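Tryptophan decarboxylase 1 (Oryza sativa subsp. japonica, PDB 6KHO) uses pyridoxal 5'-phosphate to decarboxylate L-tryptophan to tryptamine and 5-hydroxy-L-tryptophan to serotonin, working as a homodimer in plant serotonin biosynthesis. Local coordinates at residues A[300-305]-A[431-436]; A[308-313]-A[404-409]. All blocks are in the same frame, centred on the assembly; numbering follows the deposited sequence.

Contact 1: A[300-305]-A[431-436]; sequences AYAGSA and RNFALV. With PLP (pyridoxal-5'-phosphate), chain C.
Phe433 and Tyr301 carry this contact, with Ala302 laid over one face of the Phe433 ring. The phenyl ring of Phe433 lies under the methyl of Ala302: CB of Ala302 stands 3.6 Å from the ring centroid and 15° off the ring normal, a CH-pi contact over the face that is shifted toward the CZ end of the ring. The opposite face is taken by CB of its own neighbour Asn432, which leaves the ring held between two aliphatic groups. Ala305, three residues further along, adds its CB at 4.1 Å from Phe433 CD1.

Tyr301 runs past Phe433 in the opposite direction. Its CG is anti to the backbone N (chi1 164°), which sends the ring away from the cofactor and out to the 431-436 segment, where CE2 meets Phe433 CB at 3.9 Å. At the far end the phenol oxygen accepts a hydrogen bond from the backbone: Ala434 N to Tyr301 OH is 3.3 Å, long and bent at 138°, with the nitrogen near the plane of the ring. The methyl of Ala434 sits against the same oxygen, CB to OH 3.3 Å.

The near end of the 300-305 segment belongs to the active site. Ala300 CB packs on the pyridine ring of the pyridoxal phosphate, 3.5 Å from its C2, and Tyr301 also lines the pocket, stacking on Phe104, a serotonin-binding residue. The contact therefore joins the cofactor pocket, through the turn just after strand 294-298, to the loop that leads into strand 435-440 of the four-stranded antiparallel sheet. Trp331 of helix 328-331 packs against Tyr301, Ala305, Phe433 and Ala434, while Arg431 reaches back to helix 386-420.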
ATOM      1  N   ALA A 300      -3.651   7.807 -14.738  1.00 29.99           N
ATOM      2  CA  ALA A 300      -4.218   6.857 -13.783  1.00 27.42           C
ATOM      3  C   ALA A 300      -5.482   6.195 -14.308  1.00 31.58           C
ATOM      4  O   ALA A 300      -5.657   4.977 -14.180  1.00 29.13           O
ATOM      5  CB  ALA A 300      -4.512   7.573 -12.461  1.00 31.20           C
ATOM      6  N   TYR A 301      -6.379   6.985 -14.895  1.00 30.54           N
ATOM      7  CA  TYR A 301      -7.646   6.493 -15.428  1.00 30.80           C
ATOM      8  C   TYR A 301      -7.552   6.168 -16.913  1.00 30.06           C
ATOM      9  O   TYR A 301      -7.768   5.026 -17.326  1.00 29.72           O
ATOM     10  CB  TYR A 301      -8.738   7.545 -15.188  1.00 30.95           C
ATOM     11  CG  TYR A 301     -10.002   7.352 -16.002  1.00 32.96           C
ATOM     12  CD1 TYR A 301     -10.911   6.331 -15.694  1.00 30.49           C
ATOM     13  CD2 TYR A 301     -10.299   8.204 -17.055  1.00 32.38           C
ATOM     14  CE1 TYR A 301     -12.075   6.168 -16.433  1.00 32.50           C
ATOM     15  CE2 TYR A 301     -11.446   8.046 -17.800  1.00 31.74           C
ATOM     16  CZ  TYR A 301     -12.336   7.037 -17.484  1.00 36.63           C
ATOM     17  OH  TYR A 301     -13.478   6.895 -18.235  1.00 36.44           O
ATOM     18  N   ALA A 302      -7.222   7.165 -17.727  1.00 29.64           N
ATOM     19  CA  ALA A 302      -7.323   7.015 -19.169  1.00 30.00           C
ATOM     20  C   ALA A 302      -6.212   6.162 -19.769  1.00 29.02           C
ATOM     21  O   ALA A 302      -6.332   5.759 -20.924  1.00 29.15           O
ATOM     22  CB  ALA A 302      -7.337   8.389 -19.830  1.00 33.14           C
ATOM     23  N   GLY A 303      -5.137   5.886 -19.027  1.00 31.49           N
ATOM     24  CA  GLY A 303      -4.118   4.983 -19.535  1.00 28.91           C
ATOM     25  C   GLY A 303      -4.677   3.661 -20.031  1.00 30.97           C
ATOM     26  O   GLY A 303      -4.233   3.136 -21.057  1.00 31.34           O
ATOM     27  N   SER A 304      -5.662   3.101 -19.314  1.00 31.52           N
ATOM     28  CA  SER A 304      -6.236   1.819 -19.725  1.00 31.39           C
ATOM     29  C   SER A 304      -6.855   1.884 -21.115  1.00 32.10           C
ATOM     30  O   SER A 304      -6.819   0.889 -21.851  1.00 31.79           O
ATOM     31  CB  SER A 304      -7.288   1.348 -18.717  1.00 32.45           C
ATOM     32  OG  SER A 304      -6.706   1.081 -17.462  1.00 29.40           O
ATOM     33  N   ALA A 305      -7.427   3.035 -21.497  1.00 30.60           N
ATOM     34  CA  ALA A 305      -8.023   3.142 -22.823  1.00 34.51           C
ATOM     35  C   ALA A 305      -6.976   3.085 -23.928  1.00 34.22           C
ATOM     36  O   ALA A 305      -7.319   2.800 -25.082  1.00 36.06           O
ATOM     37  CB  ALA A 305      -8.836   4.436 -22.937  1.00 36.62           C
ATOM     38  N   ARG A 431     -15.986  15.159 -24.820  1.00 41.16           N
ATOM     39  CA  ARG A 431     -15.811  13.886 -24.124  1.00 39.93           C
ATOM     40  C   ARG A 431     -14.696  13.096 -24.804  1.00 38.87           C
ATOM     41  O   ARG A 431     -14.811  12.745 -25.982  1.00 39.65           O
ATOM     42  CB  ARG A 431     -17.120  13.087 -24.117  1.00 42.34           C
ATOM     43  CG  ARG A 431     -17.019  11.666 -23.522  1.00 39.16           C
ATOM     44  CD  ARG A 431     -18.093  10.732 -24.091  1.00 39.58           C
ATOM     45  NE  ARG A 431     -18.055  10.723 -25.550  1.00 41.96           N
ATOM     46  CZ  ARG A 431     -17.136  10.088 -26.274  1.00 46.60           C
ATOM     47  NH1 ARG A 431     -16.176   9.389 -25.677  1.00 43.10           N
ATOM     48  NH2 ARG A 431     -17.169  10.158 -27.599  1.00 41.74           N
ATOM     49  N   ASN A 432     -13.614  12.825 -24.067  1.00 38.85           N
ATOM     50  CA  ASN A 432     -12.508  12.035 -24.604  1.00 38.00           C
ATOM     51  C   ASN A 432     -12.630  10.547 -24.299  1.00 36.56           C
ATOM     52  O   ASN A 432     -12.193   9.715 -25.107  1.00 38.56           O
ATOM     53  CB  ASN A 432     -11.173  12.544 -24.051  1.00 37.07           C
ATOM     54  CG  ASN A 432     -10.817  13.921 -24.569  1.00 39.51           C
ATOM     55  OD1 ASN A 432     -10.893  14.169 -25.766  1.00 38.99           O
ATOM     56  ND2 ASN A 432     -10.441  14.826 -23.663  1.00 38.96           N
ATOM     57  N   PHE A 433     -13.205  10.190 -23.153  1.00 35.44           N
ATOM     58  CA  PHE A 433     -13.222   8.796 -22.721  1.00 36.55           C
ATOM     59  C   PHE A 433     -14.627   8.393 -22.294  1.00 36.05           C
ATOM     60  O   PHE A 433     -15.555   8.487 -23.101  1.00 36.53           O
ATOM     61  CB  PHE A 433     -12.176   8.603 -21.621  1.00 31.34           C
ATOM     62  CG  PHE A 433     -10.794   9.072 -22.041  1.00 34.80           C
ATOM     63  CD1 PHE A 433     -10.052   8.338 -22.959  1.00 34.45           C
ATOM     64  CD2 PHE A 433     -10.270  10.263 -21.565  1.00 31.54           C
ATOM     65  CE1 PHE A 433      -8.796   8.774 -23.368  1.00 35.45           C
ATOM     66  CE2 PHE A 433      -9.014  10.709 -21.964  1.00 31.78           C
ATOM     67  CZ  PHE A 433      -8.275   9.964 -22.870  1.00 34.28           C
ATOM     68  N   ALA A 434     -14.814   7.941 -21.050  1.00 36.88           N
ATOM     69  CA  ALA A 434     -16.128   7.474 -20.612  1.00 36.53           C
ATOM     70  C   ALA A 434     -16.751   8.394 -19.568  1.00 36.87           C
ATOM     71  O   ALA A 434     -17.680   7.984 -18.860  1.00 37.81           O
ATOM     72  CB  ALA A 434     -16.047   6.039 -20.083  1.00 33.37           C
ATOM     73  N   LEU A 435     -16.264   9.627 -19.458  1.00 34.43           N
ATOM     74  CA  LEU A 435     -16.808  10.618 -18.541  1.00 34.58           C
ATOM     75  C   LEU A 435     -17.452  11.739 -19.348  1.00 38.26           C
ATOM     76  O   LEU A 435     -16.838  12.274 -20.282  1.00 36.10           O
ATOM     77  CB  LEU A 435     -15.720  11.181 -17.623  1.00 34.35           C
ATOM     78  CG  LEU A 435     -16.036  12.454 -16.824  1.00 37.81           C
ATOM     79  CD1 LEU A 435     -16.867  12.135 -15.576  1.00 38.29           C
ATOM     80  CD2 LEU A 435     -14.756  13.185 -16.452  1.00 36.46           C
ATOM     81  N   VAL A 436     -18.684  12.090 -18.986  1.00 40.87           N
ATOM     82  CA  VAL A 436     -19.414  13.193 -19.607  1.00 41.73           C
ATOM     83  C   VAL A 436     -19.625  14.271 -18.553  1.00 40.50           C
ATOM     84  O   VAL A 436     -20.130  13.986 -17.461  1.00 40.55           O
ATOM     85  CB  VAL A 436     -20.762  12.729 -20.185  1.00 41.45           C
ATOM     86  CG1 VAL A 436     -21.567  13.929 -20.666  1.00 42.06           C
ATOM     87  CG2 VAL A 436     -20.551  11.738 -21.308  1.00 41.58           C
TER
HETATM   88  N1  PLP C 601      -4.567  10.950 -10.727  1.00 37.10           N
HETATM   89  C2  PLP C 601      -5.628  10.745 -11.587  1.00 35.48           C
HETATM   90  C2A PLP C 601      -5.655  11.351 -12.955  1.00 32.79           C
HETATM   91  C3  PLP C 601      -6.700   9.965 -11.181  1.00 39.65           C
HETATM   92  O3  PLP C 601      -7.748   9.762 -12.037  1.00 42.08           O
HETATM   93  C4  PLP C 601      -6.703   9.378  -9.921  1.00 42.48           C
HETATM   94  C4A PLP C 601      -7.648   8.250  -9.624  1.00 39.02           C
HETATM   95  C5  PLP C 601      -5.637   9.586  -9.057  1.00 39.98           C
HETATM   96  C6  PLP C 601      -4.568  10.380  -9.465  1.00 39.06           C
HETATM   97  C5A PLP C 601      -5.702   8.939  -7.689  1.00 41.12           C
HETATM   98  O4P PLP C 601      -4.474   8.953  -6.998  1.00 40.92           O
HETATM   99  P   PLP C 601      -4.153   7.855  -5.844  1.00 42.61           P
HETATM  100  O1P PLP C 601      -5.294   7.763  -4.868  1.00 48.93           O
HETATM  101  O2P PLP C 601      -2.876   8.292  -5.171  1.00 41.05           O
HETATM  102  O3P PLP C 601      -3.969   6.469  -6.435  1.00 35.88           O

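Contact 2: A[308-313]-A[404-409]; sequences CPEFRH and HIRSDV. With CA (calcium ion), chain F.
Arg406 grips the carboxylate of Glu310 side-on with two nitrogens, one to each oxygen. Arg406 NE donates to Glu310 OE1 at 3.1 Å and Arg406 NH2 to Glu310 OE2 at 3.1 Å, both at 160°, and each oxygen offers its syn lone pair. The two flat groups are only 9° from coplanar, the geometry of a bidentate salt bridge. Arg406 reaches it with a chain extended from CG to NE, whereas Glu310 folds back, its CG between backbone N and carbonyl carbon (chi1 71°) and the chain bent at chi2. The Pro309 ring crosses the arginine chain at about a right angle and brings CD to 3.5 Å from Arg406 NH2.

Beneath this polar pair the contact turns apolar. Cys308 SG rests against Ile405 CB at 3.9 Å, and Phe311 CZ meets Val409 CG2 at 3.8 Å, while CG of Glu310 lies over one face of the Phe311 ring.

Another side of the helix carries a calcium ion, bound by Asp408 OD1 at 2.4 Å and five waters. His404 O, Ser407 OG and Asp408 OD2 each accept a hydrogen bond from one of those waters, and Trp331 NE1 also bonds to OD2. With one protein ligand, the ion is held largely through water. The salt bridge ties the loop to helix 386-420 beside the buried Cys308 and Ile405; its paired bonds keep both flat groups nearly coplanar, though surface solvent probably weakens their attraction.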
ATOM      1  N   CYS A 308      -6.290   0.480 -26.752  1.00 35.05           N
ATOM      2  CA  CYS A 308      -7.043   0.554 -28.004  1.00 36.59           C
ATOM      3  C   CYS A 308      -6.362   1.517 -28.967  1.00 39.23           C
ATOM      4  O   CYS A 308      -5.988   2.629 -28.558  1.00 36.57           O
ATOM      5  CB  CYS A 308      -8.473   1.011 -27.740  1.00 38.83           C
ATOM      6  SG  CYS A 308      -9.409  -0.116 -26.671  1.00 39.63           S
ATOM      7  N   PRO A 309      -6.177   1.124 -30.232  1.00 38.17           N
ATOM      8  CA  PRO A 309      -5.439   1.992 -31.175  1.00 41.44           C
ATOM      9  C   PRO A 309      -6.018   3.390 -31.333  1.00 39.02           C
ATOM     10  O   PRO A 309      -5.263   4.352 -31.517  1.00 39.63           O
ATOM     11  CB  PRO A 309      -5.514   1.201 -32.489  1.00 42.13           C
ATOM     12  CG  PRO A 309      -5.613  -0.236 -32.057  1.00 45.51           C
ATOM     13  CD  PRO A 309      -6.440  -0.215 -30.790  1.00 38.45           C
ATOM     14  N   GLU A 310      -7.339   3.537 -31.268  1.00 40.07           N
ATOM     15  CA  GLU A 310      -7.947   4.846 -31.469  1.00 42.42           C
ATOM     16  C   GLU A 310      -7.712   5.804 -30.304  1.00 43.23           C
ATOM     17  O   GLU A 310      -8.007   6.995 -30.439  1.00 42.59           O
ATOM     18  CB  GLU A 310      -9.447   4.686 -31.720  1.00 42.01           C
ATOM     19  CG  GLU A 310     -10.232   4.260 -30.498  1.00 42.85           C
ATOM     20  CD  GLU A 310     -10.484   2.758 -30.444  1.00 43.47           C
ATOM     21  OE1 GLU A 310     -11.500   2.361 -29.826  1.00 44.23           O
ATOM     22  OE2 GLU A 310      -9.675   1.980 -31.007  1.00 39.90           O
ATOM     23  N   PHE A 311      -7.203   5.324 -29.165  1.00 39.01           N
ATOM     24  CA  PHE A 311      -6.872   6.193 -28.043  1.00 39.44           C
ATOM     25  C   PHE A 311      -5.375   6.343 -27.827  1.00 37.32           C
ATOM     26  O   PHE A 311      -4.960   7.240 -27.084  1.00 36.47           O
ATOM     27  CB  PHE A 311      -7.514   5.674 -26.744  1.00 40.69           C
ATOM     28  CG  PHE A 311      -9.015   5.656 -26.781  1.00 41.08           C
ATOM     29  CD1 PHE A 311      -9.731   6.837 -26.677  1.00 40.83           C
ATOM     30  CD2 PHE A 311      -9.708   4.461 -26.922  1.00 40.58           C
ATOM     31  CE1 PHE A 311     -11.110   6.829 -26.717  1.00 42.25           C
ATOM     32  CE2 PHE A 311     -11.086   4.449 -26.972  1.00 43.23           C
ATOM     33  CZ  PHE A 311     -11.790   5.632 -26.867  1.00 39.27           C
ATOM     34  N   ARG A 312      -4.557   5.496 -28.456  1.00 36.92           N
ATOM     35  CA  ARG A 312      -3.127   5.492 -28.181  1.00 36.95           C
ATOM     36  C   ARG A 312      -2.450   6.802 -28.589  1.00 39.42           C
ATOM     37  O   ARG A 312      -1.341   7.087 -28.118  1.00 38.38           O
ATOM     38  CB  ARG A 312      -2.499   4.275 -28.880  1.00 39.51           C
ATOM     39  CG  ARG A 312      -1.004   4.054 -28.663  1.00 37.16           C
ATOM     40  CD  ARG A 312      -0.556   4.231 -27.214  1.00 35.03           C
ATOM     41  NE  ARG A 312       0.892   4.058 -27.124  1.00 33.55           N
ATOM     42  CZ  ARG A 312       1.783   4.964 -27.524  1.00 37.73           C
ATOM     43  NH1 ARG A 312       1.381   6.130 -28.029  1.00 36.98           N
ATOM     44  NH2 ARG A 312       3.081   4.704 -27.424  1.00 36.73           N
ATOM     45  N   HIS A 313      -3.108   7.635 -29.408  1.00 37.66           N
ATOM     46  CA  HIS A 313      -2.506   8.914 -29.781  1.00 39.20           C
ATOM     47  C   HIS A 313      -2.378   9.869 -28.600  1.00 40.71           C
ATOM     48  O   HIS A 313      -1.531  10.771 -28.641  1.00 39.33           O
ATOM     49  CB  HIS A 313      -3.308   9.589 -30.898  1.00 39.99           C
ATOM     50  CG  HIS A 313      -4.688   9.999 -30.490  1.00 40.48           C
ATOM     51  ND1 HIS A 313      -4.974  11.250 -29.986  1.00 40.85           N
ATOM     52  CD2 HIS A 313      -5.862   9.323 -30.510  1.00 39.29           C
ATOM     53  CE1 HIS A 313      -6.264  11.327 -29.711  1.00 38.21           C
ATOM     54  NE2 HIS A 313      -6.825  10.171 -30.017  1.00 40.61           N
ATOM     55  N   HIS A 404     -14.037  -4.124 -23.615  1.00 34.59           N
ATOM     56  CA  HIS A 404     -14.494  -3.531 -22.359  1.00 33.37           C
ATOM     57  C   HIS A 404     -14.300  -2.011 -22.359  1.00 33.84           C
ATOM     58  O   HIS A 404     -15.211  -1.265 -21.981  1.00 38.25           O
ATOM     59  CB  HIS A 404     -13.770  -4.205 -21.179  1.00 36.82           C
ATOM     60  CG  HIS A 404     -13.445  -3.289 -20.033  1.00 33.49           C
ATOM     61  ND1 HIS A 404     -14.396  -2.849 -19.135  1.00 36.19           N
ATOM     62  CD2 HIS A 404     -12.266  -2.766 -19.614  1.00 34.20           C
ATOM     63  CE1 HIS A 404     -13.823  -2.079 -18.228  1.00 37.76           C
ATOM     64  NE2 HIS A 404     -12.529  -2.009 -18.497  1.00 35.77           N
ATOM     65  N   ILE A 405     -13.135  -1.528 -22.799  1.00 32.71           N
ATOM     66  CA  ILE A 405     -12.944  -0.080 -22.952  1.00 34.35           C
ATOM     67  C   ILE A 405     -13.982   0.495 -23.912  1.00 34.52           C
ATOM     68  O   ILE A 405     -14.652   1.490 -23.608  1.00 33.67           O
ATOM     69  CB  ILE A 405     -11.516   0.240 -23.438  1.00 30.37           C
ATOM     70  CG1 ILE A 405     -10.452  -0.212 -22.431  1.00 31.43           C
ATOM     71  CG2 ILE A 405     -11.380   1.742 -23.779  1.00 34.17           C
ATOM     72  CD1 ILE A 405     -10.532   0.477 -21.088  1.00 30.31           C
ATOM     73  N   ARG A 406     -14.121  -0.121 -25.090  1.00 34.89           N
ATOM     74  CA  ARG A 406     -14.934   0.460 -26.160  1.00 37.12           C
ATOM     75  C   ARG A 406     -16.418   0.474 -25.809  1.00 38.51           C
ATOM     76  O   ARG A 406     -17.138   1.412 -26.171  1.00 36.97           O
ATOM     77  CB  ARG A 406     -14.697  -0.305 -27.462  1.00 34.70           C
ATOM     78  CG  ARG A 406     -13.279  -0.139 -27.981  1.00 35.71           C
ATOM     79  CD  ARG A 406     -12.935  -1.103 -29.108  1.00 36.12           C
ATOM     80  NE  ARG A 406     -11.690  -0.709 -29.763  1.00 40.38           N
ATOM     81  CZ  ARG A 406     -10.902  -1.539 -30.444  1.00 41.77           C
ATOM     82  NH1 ARG A 406     -11.225  -2.820 -30.570  1.00 36.09           N
ATOM     83  NH2 ARG A 406      -9.787  -1.087 -30.999  1.00 40.75           N
ATOM     84  N   SER A 407     -16.902  -0.565 -25.125  1.00 34.60           N
ATOM     85  CA  SER A 407     -18.310  -0.588 -24.753  1.00 37.45           C
ATOM     86  C   SER A 407     -18.620   0.450 -23.681  1.00 38.43           C
ATOM     87  O   SER A 407     -19.719   1.020 -23.679  1.00 37.55           O
ATOM     88  CB  SER A 407     -18.720  -1.995 -24.303  1.00 39.90           C
ATOM     89  OG  SER A 407     -17.947  -2.428 -23.196  1.00 40.93           O
ATOM     90  N   ASP A 408     -17.666   0.736 -22.783  1.00 36.02           N
ATOM     91  CA  ASP A 408     -17.873   1.819 -21.821  1.00 35.20           C
ATOM     92  C   ASP A 408     -17.928   3.165 -22.522  1.00 35.12           C
ATOM     93  O   ASP A 408     -18.734   4.033 -22.159  1.00 34.88           O
ATOM     94  CB  ASP A 408     -16.756   1.843 -20.776  1.00 33.08           C
ATOM     95  CG  ASP A 408     -16.920   0.771 -19.727  1.00 36.56           C
ATOM     96  OD1 ASP A 408     -17.982   0.128 -19.718  1.00 33.67           O
ATOM     97  OD2 ASP A 408     -15.996   0.587 -18.909  1.00 34.93           O
ATOM     98  N   VAL A 409     -17.041   3.370 -23.493  1.00 36.45           N
ATOM     99  CA  VAL A 409     -17.015   4.630 -24.224  1.00 39.55           C
ATOM    100  C   VAL A 409     -18.299   4.796 -25.027  1.00 40.10           C
ATOM    101  O   VAL A 409     -18.873   5.891 -25.093  1.00 42.50           O
ATOM    102  CB  VAL A 409     -15.759   4.692 -25.116  1.00 37.22           C
ATOM    103  CG1 VAL A 409     -15.902   5.763 -26.177  1.00 37.80           C
ATOM    104  CG2 VAL A 409     -14.512   4.932 -24.253  1.00 34.06           C
TER
HETATM  105 CA    CA F 604     -18.694  -1.929 -18.808  1.00 38.63          CA
HETATM  106  O   HOH W   1     -16.784  -2.714 -19.969  1.00 35.83           O
HETATM  107  O   HOH W   2     -19.578  -2.536 -20.746  1.00 42.04           O
HETATM  108  O   HOH W   3     -16.908  -1.286 -17.264  1.00 34.41           O
HETATM  109  O   HOH W   4     -20.161  -1.128 -17.155  1.00 37.49           O
HETATM  110  O   HOH W   5     -18.629  -4.149 -17.761  1.00 42.39           O

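The centres of contacts 1 and 2 lie about 9 Å apart, and the two touch directly: Phe311 packs against Ala305 O and Asn432 O, and Ile405 against Ala305. Along the chain the order is 300-305, 308-313, 404-409, 431-436, which places contact 2 within the span that contact 1 closes. Segments 300-305 and 308-313 share the long loop between strands 294-298 and 323-326 of the predominantly parallel seven-stranded sheet, in the large cofactor-binding domain of this fold-type I group II decarboxylase. That loop meets helix 386-420 in contact 2 and the loop leading into strand 435-440 in contact 1. Trp331 packs on both, joining the cofactor pocket by contiguous packing to the helix and the antiparallel sheet.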